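Local atomic coordinates of colicin-B (Escherichia coli, PDB entry 1RH1), a protein that forms channels in the cytoplasmic membrane that depolarise it and dissipate cellular energy, acting against E. coli and closely related bacteria. Residues P117-A122 and V255-T260; K413-A418 and L461-L466. All blocks are in the same frame, centred on the assembly; numbering follows the deposited sequence.

How the interactions relate
Running from the N terminus, the chain first meets interaction 1, where 255-260 returns to 117-122 and closes a loop of 132 residues rich in strand. After three further strands, the long helix 291-340 leads away from this beta-rich region. Interaction 2 follows in the helical pore-forming domain: 413-418 and 461-466 close a shorter, largely helical loop of 42 residues. The two loops lie in series, neither nested nor crossed, and their centres lie about 32 Å apart. Helix 291-340 borders both contacts. Its earlier residues, such as Ala304 and Phe308, pack on interaction 1, and Val321, Thr325 and Val328 lie against interaction 2.

Interaction 1 of 2, residues P117-A122 and V255-T260; sequences PSRPAA and VEAGYT
Arg119 lays its guanidinium flat over the Tyr259 ring, a stacked cation-pi pair beside the end of an antiparallel strand pair. Arg119 CZ stands over the middle of the Tyr259 ring, 3.6 Å from its centroid, with the two planes only 4° apart. A bend at chi3 (52°) turns the guanidinium out of the run of the arginine chain. Around its rim, Arg119 NH2 gives Gly258 O a nearly straight bond of 2.6 Å (173°) in the guanidinium plane, with NH2 above the carbonyl plane, plus a weak one to Ala257 O. Arg119 NE forms a salt bridge with Glu256 OE1 at 3.0 Å, meeting the oxygen on its anti side. The ring and these three acceptors together fix the rotation of the charged group. Next to it, Pro120 CG rests on Ala257 CB at 3.5 Å, and Ala122 CB packs against the same methyl. The strands are joined where Ala122 N bonds to Val255 O (2.9 Å) and Val255 N to Ala122 O (3.0 Å). Further out lies the TonB box: Arg119 touches its Thr18, and the Tyr259 backbone bonds with Val20. From helix 291-340, Phe308 packs on Arg119, while Glu301 OE2 accepts the N-H of Tyr259.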
ATOM      1  N   PRO A 117      -3.214  -8.505  -3.654  1.00 10.80           N
ATOM      2  CA  PRO A 117      -4.126  -8.036  -2.638  1.00  6.81           C
ATOM      3  C   PRO A 117      -3.694  -6.742  -1.989  1.00  7.20           C
ATOM      4  O   PRO A 117      -2.552  -6.561  -1.565  1.00  9.27           O
ATOM      5  CB  PRO A 117      -4.200  -9.195  -1.686  1.00  7.14           C
ATOM      6  CG  PRO A 117      -2.829  -9.809  -1.792  1.00  7.33           C
ATOM      7  CD  PRO A 117      -2.704  -9.825  -3.299  1.00 10.86           C
ATOM      8  N   SER A 118      -4.738  -5.926  -1.932  1.00  9.81           N
ATOM      9  CA  SER A 118      -4.847  -4.566  -1.421  1.00  7.86           C
ATOM     10  C   SER A 118      -4.296  -3.555  -2.407  1.00  9.72           C
ATOM     11  O   SER A 118      -3.919  -2.433  -2.048  1.00 11.60           O
ATOM     12  CB  SER A 118      -4.116  -4.405  -0.087  1.00 10.58           C
ATOM     13  OG  SER A 118      -2.734  -4.141  -0.280  1.00 18.13           O
ATOM     14  N   ARG A 119      -4.253  -4.002  -3.661  1.00  5.13           N
ATOM     15  CA  ARG A 119      -3.729  -3.208  -4.729  1.00  3.97           C
ATOM     16  C   ARG A 119      -4.586  -3.438  -5.942  1.00  3.89           C
ATOM     17  O   ARG A 119      -4.949  -4.587  -6.224  1.00  2.00           O
ATOM     18  CB  ARG A 119      -2.313  -3.616  -5.031  1.00  4.17           C
ATOM     19  CG  ARG A 119      -1.350  -2.781  -4.213  1.00  7.76           C
ATOM     20  CD  ARG A 119       0.092  -2.882  -4.698  1.00  9.59           C
ATOM     21  NE  ARG A 119       0.144  -2.611  -6.120  1.00  7.15           N
ATOM     22  CZ  ARG A 119       0.327  -1.404  -6.639  1.00  6.92           C
ATOM     23  NH1 ARG A 119       0.502  -0.304  -5.904  1.00  3.07           N
ATOM     24  NH2 ARG A 119       0.243  -1.329  -7.952  1.00  4.03           N
ATOM     25  N   PRO A 120      -4.899  -2.374  -6.704  1.00  2.53           N
ATOM     26  CA  PRO A 120      -5.865  -2.406  -7.776  1.00  2.00           C
ATOM     27  C   PRO A 120      -5.450  -3.382  -8.871  1.00  3.35           C
ATOM     28  O   PRO A 120      -4.342  -3.918  -8.830  1.00  4.11           O
ATOM     29  CB  PRO A 120      -5.934  -0.972  -8.184  1.00  2.00           C
ATOM     30  CG  PRO A 120      -4.523  -0.537  -8.082  1.00  2.00           C
ATOM     31  CD  PRO A 120      -4.152  -1.132  -6.759  1.00  2.00           C
ATOM     32  N   ALA A 121      -6.343  -3.707  -9.798  1.00  2.00           N
ATOM     33  CA  ALA A 121      -6.028  -4.613 -10.883  1.00  2.59           C
ATOM     34  C   ALA A 121      -6.180  -3.820 -12.172  1.00  5.84           C
ATOM     35  O   ALA A 121      -6.989  -2.888 -12.241  1.00  8.67           O
ATOM     36  CB  ALA A 121      -6.989  -5.769 -10.890  1.00  2.00           C
ATOM     37  N   ALA A 122      -5.433  -4.167 -13.221  1.00  4.87           N
ATOM     38  CA  ALA A 122      -5.467  -3.367 -14.418  1.00  2.00           C
ATOM     39  C   ALA A 122      -5.511  -4.173 -15.679  1.00  2.00           C
ATOM     40  O   ALA A 122      -4.959  -5.262 -15.730  1.00  2.00           O
ATOM     41  CB  ALA A 122      -4.239  -2.490 -14.480  1.00  2.00           C
ATOM     42  N   VAL A 255      -3.542  -7.835 -15.457  1.00  2.48           N
ATOM     43  CA  VAL A 255      -2.292  -7.633 -14.752  1.00  4.46           C
ATOM     44  C   VAL A 255      -2.467  -6.849 -13.454  1.00  3.71           C
ATOM     45  O   VAL A 255      -3.557  -6.414 -13.099  1.00  3.88           O
ATOM     46  CB  VAL A 255      -1.272  -6.887 -15.674  1.00  2.00           C
ATOM     47  CG1 VAL A 255      -0.970  -7.773 -16.860  1.00  2.00           C
ATOM     48  CG2 VAL A 255      -1.800  -5.531 -16.136  1.00  2.00           C
ATOM     49  N   GLU A 256      -1.372  -6.689 -12.724  1.00  2.00           N
ATOM     50  CA  GLU A 256      -1.347  -5.848 -11.554  1.00  2.00           C
ATOM     51  C   GLU A 256      -1.117  -4.423 -12.017  1.00  5.77           C
ATOM     52  O   GLU A 256      -0.383  -4.190 -12.986  1.00  6.46           O
ATOM     53  CB  GLU A 256      -0.221  -6.279 -10.655  1.00  2.00           C
ATOM     54  CG  GLU A 256      -0.058  -5.370  -9.455  1.00  3.28           C
ATOM     55  CD  GLU A 256       1.020  -5.769  -8.471  1.00  8.59           C
ATOM     56  OE1 GLU A 256       1.015  -5.199  -7.392  1.00 14.18           O
ATOM     57  OE2 GLU A 256       1.864  -6.618  -8.749  1.00 12.01           O
ATOM     58  N   ALA A 257      -1.724  -3.468 -11.304  1.00  4.68           N
ATOM     59  CA  ALA A 257      -1.569  -2.057 -11.626  1.00  5.66           C
ATOM     60  C   ALA A 257      -0.204  -1.517 -11.233  1.00  4.88           C
ATOM     61  O   ALA A 257       0.529  -2.177 -10.485  1.00  9.96           O
ATOM     62  CB  ALA A 257      -2.615  -1.220 -10.913  1.00  2.00           C
ATOM     63  N   GLY A 258       0.111  -0.314 -11.750  1.00  4.12           N
ATOM     64  CA  GLY A 258       1.376   0.333 -11.502  1.00  2.00           C
ATOM     65  C   GLY A 258       1.586   0.755 -10.062  1.00  2.00           C
ATOM     66  O   GLY A 258       0.675   0.823  -9.252  1.00  2.00           O
ATOM     67  N   TYR A 259       2.841   1.037  -9.739  1.00  3.86           N
ATOM     68  CA  TYR A 259       3.230   1.517  -8.431  1.00  7.78           C
ATOM     69  C   TYR A 259       3.578   3.007  -8.381  1.00  8.27           C
ATOM     70  O   TYR A 259       3.653   3.559  -7.277  1.00  9.97           O
ATOM     71  CB  TYR A 259       4.410   0.722  -7.946  1.00  2.00           C
ATOM     72  CG  TYR A 259       4.073  -0.697  -7.572  1.00  3.19           C
ATOM     73  CD1 TYR A 259       3.985  -1.026  -6.221  1.00  2.00           C
ATOM     74  CD2 TYR A 259       3.915  -1.672  -8.562  1.00  3.67           C
ATOM     75  CE1 TYR A 259       3.753  -2.343  -5.841  1.00  2.00           C
ATOM     76  CE2 TYR A 259       3.677  -3.000  -8.190  1.00  6.16           C
ATOM     77  CZ  TYR A 259       3.610  -3.319  -6.827  1.00  6.35           C
ATOM     78  OH  TYR A 259       3.480  -4.635  -6.444  1.00  5.80           O
ATOM     79  N   THR A 260       3.813   3.697  -9.508  1.00  7.17           N
ATOM     80  CA  THR A 260       4.095   5.134  -9.487  1.00  8.50           C
ATOM     81  C   THR A 260       3.112   6.001 -10.275  1.00  8.51           C
ATOM     82  O   THR A 260       2.759   5.643 -11.396  1.00  8.29           O
ATOM     83  CB  THR A 260       5.511   5.474 -10.034  1.00  5.98           C
ATOM     84  OG1 THR A 260       5.583   4.799 -11.274  1.00 11.35           O
ATOM     85  CG2 THR A 260       6.683   5.042  -9.193  1.00  5.55           C
TER

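Interaction 2 of 2, residues K413-A418 and L461-L466; sequences KTFKAA and LSLFSL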
ATOM      1  N   LYS A 413       4.966 -21.517   8.861  1.00 45.42           N
ATOM      2  CA  LYS A 413       5.858 -20.641   8.059  1.00 37.67           C
ATOM      3  C   LYS A 413       6.594 -19.601   8.935  1.00 30.30           C
ATOM      4  O   LYS A 413       6.952 -18.474   8.582  1.00 24.24           O
ATOM      5  CB  LYS A 413       4.982 -19.955   6.974  1.00 39.30           C
ATOM      6  CG  LYS A 413       5.210 -20.382   5.516  1.00 36.02           C
ATOM      7  CD  LYS A 413       4.015 -19.924   4.684  1.00 35.64           C
ATOM      8  CE  LYS A 413       2.963 -21.025   4.504  1.00 36.25           C
ATOM      9  NZ  LYS A 413       2.438 -21.512   5.765  1.00 34.69           N
ATOM     10  N   THR A 414       6.867 -20.125  10.112  1.00 23.81           N
ATOM     11  CA  THR A 414       7.390 -19.446  11.273  1.00 25.93           C
ATOM     12  C   THR A 414       8.887 -19.050  11.313  1.00 30.48           C
ATOM     13  O   THR A 414       9.645 -19.947  11.678  1.00 30.04           O
ATOM     14  CB  THR A 414       6.999 -20.378  12.435  1.00 21.07           C
ATOM     15  OG1 THR A 414       5.675 -20.845  12.217  1.00 15.73           O
ATOM     16  CG2 THR A 414       7.073 -19.671  13.766  1.00 20.42           C
ATOM     17  N   PHE A 415       9.365 -17.808  10.957  1.00 28.77           N
ATOM     18  CA  PHE A 415      10.713 -17.141  11.064  1.00 24.33           C
ATOM     19  C   PHE A 415      11.494 -16.736   9.791  1.00 24.20           C
ATOM     20  O   PHE A 415      11.575 -15.518   9.603  1.00 23.69           O
ATOM     21  CB  PHE A 415      11.824 -17.920  11.884  1.00 22.38           C
ATOM     22  CG  PHE A 415      11.628 -18.363  13.330  1.00  9.59           C
ATOM     23  CD1 PHE A 415      11.185 -17.480  14.307  1.00  4.98           C
ATOM     24  CD2 PHE A 415      11.876 -19.712  13.642  1.00  9.22           C
ATOM     25  CE1 PHE A 415      10.982 -17.962  15.605  1.00  8.11           C
ATOM     26  CE2 PHE A 415      11.670 -20.183  14.940  1.00  6.98           C
ATOM     27  CZ  PHE A 415      11.221 -19.304  15.922  1.00  5.68           C
ATOM     28  N   LYS A 416      12.116 -17.707   9.031  1.00 23.94           N
ATOM     29  CA  LYS A 416      12.905 -17.739   7.750  1.00 24.64           C
ATOM     30  C   LYS A 416      14.392 -18.182   7.854  1.00 24.56           C
ATOM     31  O   LYS A 416      15.135 -17.616   8.656  1.00 26.88           O
ATOM     32  CB  LYS A 416      12.916 -16.358   7.006  1.00 27.86           C
ATOM     33  CG  LYS A 416      13.290 -16.253   5.498  1.00 30.27           C
ATOM     34  CD  LYS A 416      12.280 -16.885   4.502  1.00 30.97           C
ATOM     35  CE  LYS A 416      10.987 -16.089   4.232  1.00 30.83           C
ATOM     36  NZ  LYS A 416       9.945 -16.892   3.596  1.00 27.94           N
ATOM     37  N   ALA A 417      14.894 -19.172   7.069  1.00 22.28           N
ATOM     38  CA  ALA A 417      16.282 -19.713   7.056  1.00 17.42           C
ATOM     39  C   ALA A 417      16.946 -20.356   8.287  1.00 19.41           C
ATOM     40  O   ALA A 417      17.143 -19.658   9.285  1.00 18.23           O
ATOM     41  CB  ALA A 417      17.274 -18.643   6.610  1.00 18.23           C
ATOM     42  N   ALA A 418      17.357 -21.649   8.268  1.00 16.23           N
ATOM     43  CA  ALA A 418      17.985 -22.322   9.416  1.00 12.16           C
ATOM     44  C   ALA A 418      19.485 -22.076   9.760  1.00 11.93           C
ATOM     45  O   ALA A 418      20.465 -22.818   9.590  1.00  3.83           O
ATOM     46  CB  ALA A 418      17.736 -23.796   9.230  1.00 14.62           C
ATOM     47  N   LEU A 461      11.943 -11.692  19.938  1.00  3.10           N
ATOM     48  CA  LEU A 461      11.128 -12.056  21.083  1.00  3.51           C
ATOM     49  C   LEU A 461      10.476 -13.409  20.830  1.00  7.16           C
ATOM     50  O   LEU A 461      10.420 -14.244  21.732  1.00  5.75           O
ATOM     51  CB  LEU A 461      10.002 -11.083  21.322  1.00  3.84           C
ATOM     52  CG  LEU A 461       9.900 -10.364  22.656  1.00  7.05           C
ATOM     53  CD1 LEU A 461       8.531  -9.743  22.668  1.00  2.00           C
ATOM     54  CD2 LEU A 461      10.060 -11.276  23.867  1.00  2.93           C
ATOM     55  N   SER A 462       9.990 -13.654  19.606  1.00  5.80           N
ATOM     56  CA  SER A 462       9.335 -14.898  19.277  1.00  4.22           C
ATOM     57  C   SER A 462      10.253 -16.082  19.418  1.00  9.25           C
ATOM     58  O   SER A 462       9.984 -16.894  20.289  1.00 11.26           O
ATOM     59  CB  SER A 462       8.820 -14.823  17.893  1.00  2.00           C
ATOM     60  OG  SER A 462       7.735 -13.924  17.998  1.00  8.06           O
ATOM     61  N   LEU A 463      11.350 -16.196  18.661  1.00  7.22           N
ATOM     62  CA  LEU A 463      12.352 -17.250  18.796  1.00  4.64           C
ATOM     63  C   LEU A 463      12.745 -17.540  20.231  1.00  3.41           C
ATOM     64  O   LEU A 463      12.795 -18.696  20.608  1.00  5.43           O
ATOM     65  CB  LEU A 463      13.558 -16.829  18.005  1.00  2.23           C
ATOM     66  CG  LEU A 463      14.819 -17.631  17.932  1.00  2.00           C
ATOM     67  CD1 LEU A 463      14.596 -18.998  17.348  1.00  2.00           C
ATOM     68  CD2 LEU A 463      15.757 -16.879  17.024  1.00  2.00           C
ATOM     69  N   PHE A 464      12.947 -16.534  21.067  1.00  2.00           N
ATOM     70  CA  PHE A 464      13.314 -16.746  22.441  1.00  2.00           C
ATOM     71  C   PHE A 464      12.186 -17.341  23.235  1.00  2.64           C
ATOM     72  O   PHE A 464      12.376 -18.272  24.021  1.00  5.75           O
ATOM     73  CB  PHE A 464      13.695 -15.445  23.053  1.00  2.00           C
ATOM     74  CG  PHE A 464      14.157 -15.575  24.487  1.00  2.00           C
ATOM     75  CD1 PHE A 464      15.358 -16.216  24.773  1.00  2.00           C
ATOM     76  CD2 PHE A 464      13.383 -15.043  25.507  1.00  2.00           C
ATOM     77  CE1 PHE A 464      15.771 -16.316  26.093  1.00  2.00           C
ATOM     78  CE2 PHE A 464      13.811 -15.149  26.827  1.00  2.00           C
ATOM     79  CZ  PHE A 464      15.006 -15.786  27.119  1.00  2.00           C
ATOM     80  N   SER A 465      11.010 -16.745  23.046  1.00  4.01           N
ATOM     81  CA  SER A 465       9.818 -17.202  23.739  1.00  5.31           C
ATOM     82  C   SER A 465       9.382 -18.561  23.234  1.00  3.72           C
ATOM     83  O   SER A 465       9.086 -19.415  24.054  1.00  6.68           O
ATOM     84  CB  SER A 465       8.696 -16.218  23.545  1.00  7.08           C
ATOM     85  OG  SER A 465       9.086 -14.949  24.038  1.00  7.91           O
ATOM     86  N   LEU A 466       9.362 -18.798  21.921  1.00  3.11           N
ATOM     87  CA  LEU A 466       9.081 -20.088  21.342  1.00  2.50           C
ATOM     88  C   LEU A 466      10.070 -21.140  21.801  1.00  7.29           C
ATOM     89  O   LEU A 466       9.620 -22.162  22.302  1.00 11.89           O
ATOM     90  CB  LEU A 466       9.158 -20.042  19.862  1.00  2.00           C
ATOM     91  CG  LEU A 466       8.013 -19.431  19.135  1.00  6.24           C
ATOM     92  CD1 LEU A 466       8.310 -19.488  17.657  1.00 10.57           C
ATOM     93  CD2 LEU A 466       6.744 -20.208  19.390  1.00  7.55           C
TER
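Ser462 OG, on a residue whose CB lies 4.4 Å from Phe415 CE1, has three weak hydrogen-bonding partners: Ala458 O in its own helix, and Val321 O and Thr325 OG1 in helix 291-340. The hydroxyl is thus provided for next to an otherwise apolar meeting of a loop with helix 457-472. Phe415 carries the contact, driving the far end of its ring at the helix between Leu463 and Leu466. Phe415 CE1 comes within 3.5 Å of Leu463 CA, so the ring reaches the helix backbone itself, and the carbonyl carbon of Ser462 lies near the ring plane, at the edge. The Leu463 side chain runs at about a right angle to that of Phe415 and sets CD1 3.7 Å from the phenylalanine CZ. Leu466 and Phe415 approach each other from opposite directions. A chi2 of 180° carries Leu466 CD1 out as the far end of an extended chain, to 3.4 Å from Phe415 CZ. Leu466 CD1 also meets Thr414 CG2 at 4.1 Å, and so bridges two neighbouring residues of the loop.

One turn of the helix is reinforced from within: Leu461 O accepts from both Ser465 N and Ser465 OG, the latter at 2.8 Å, and the two donors arrive from opposite faces of the carbonyl plane. Beyond the two segments, Tyr420 stacks on the Phe415 ring and touches Leu463, while Trp450 of helix 441-452 also packs on Leu463. Residues 461-466 fall in the first of two adjacent predicted transmembrane helices, consistent with the buried hydrophobic hairpin of channel-forming colicins. The loop and this helix meet through carbon contacts, without hydrogen bonds or ion pairs between them, so their association rests on van der Waals packing and exclusion of water.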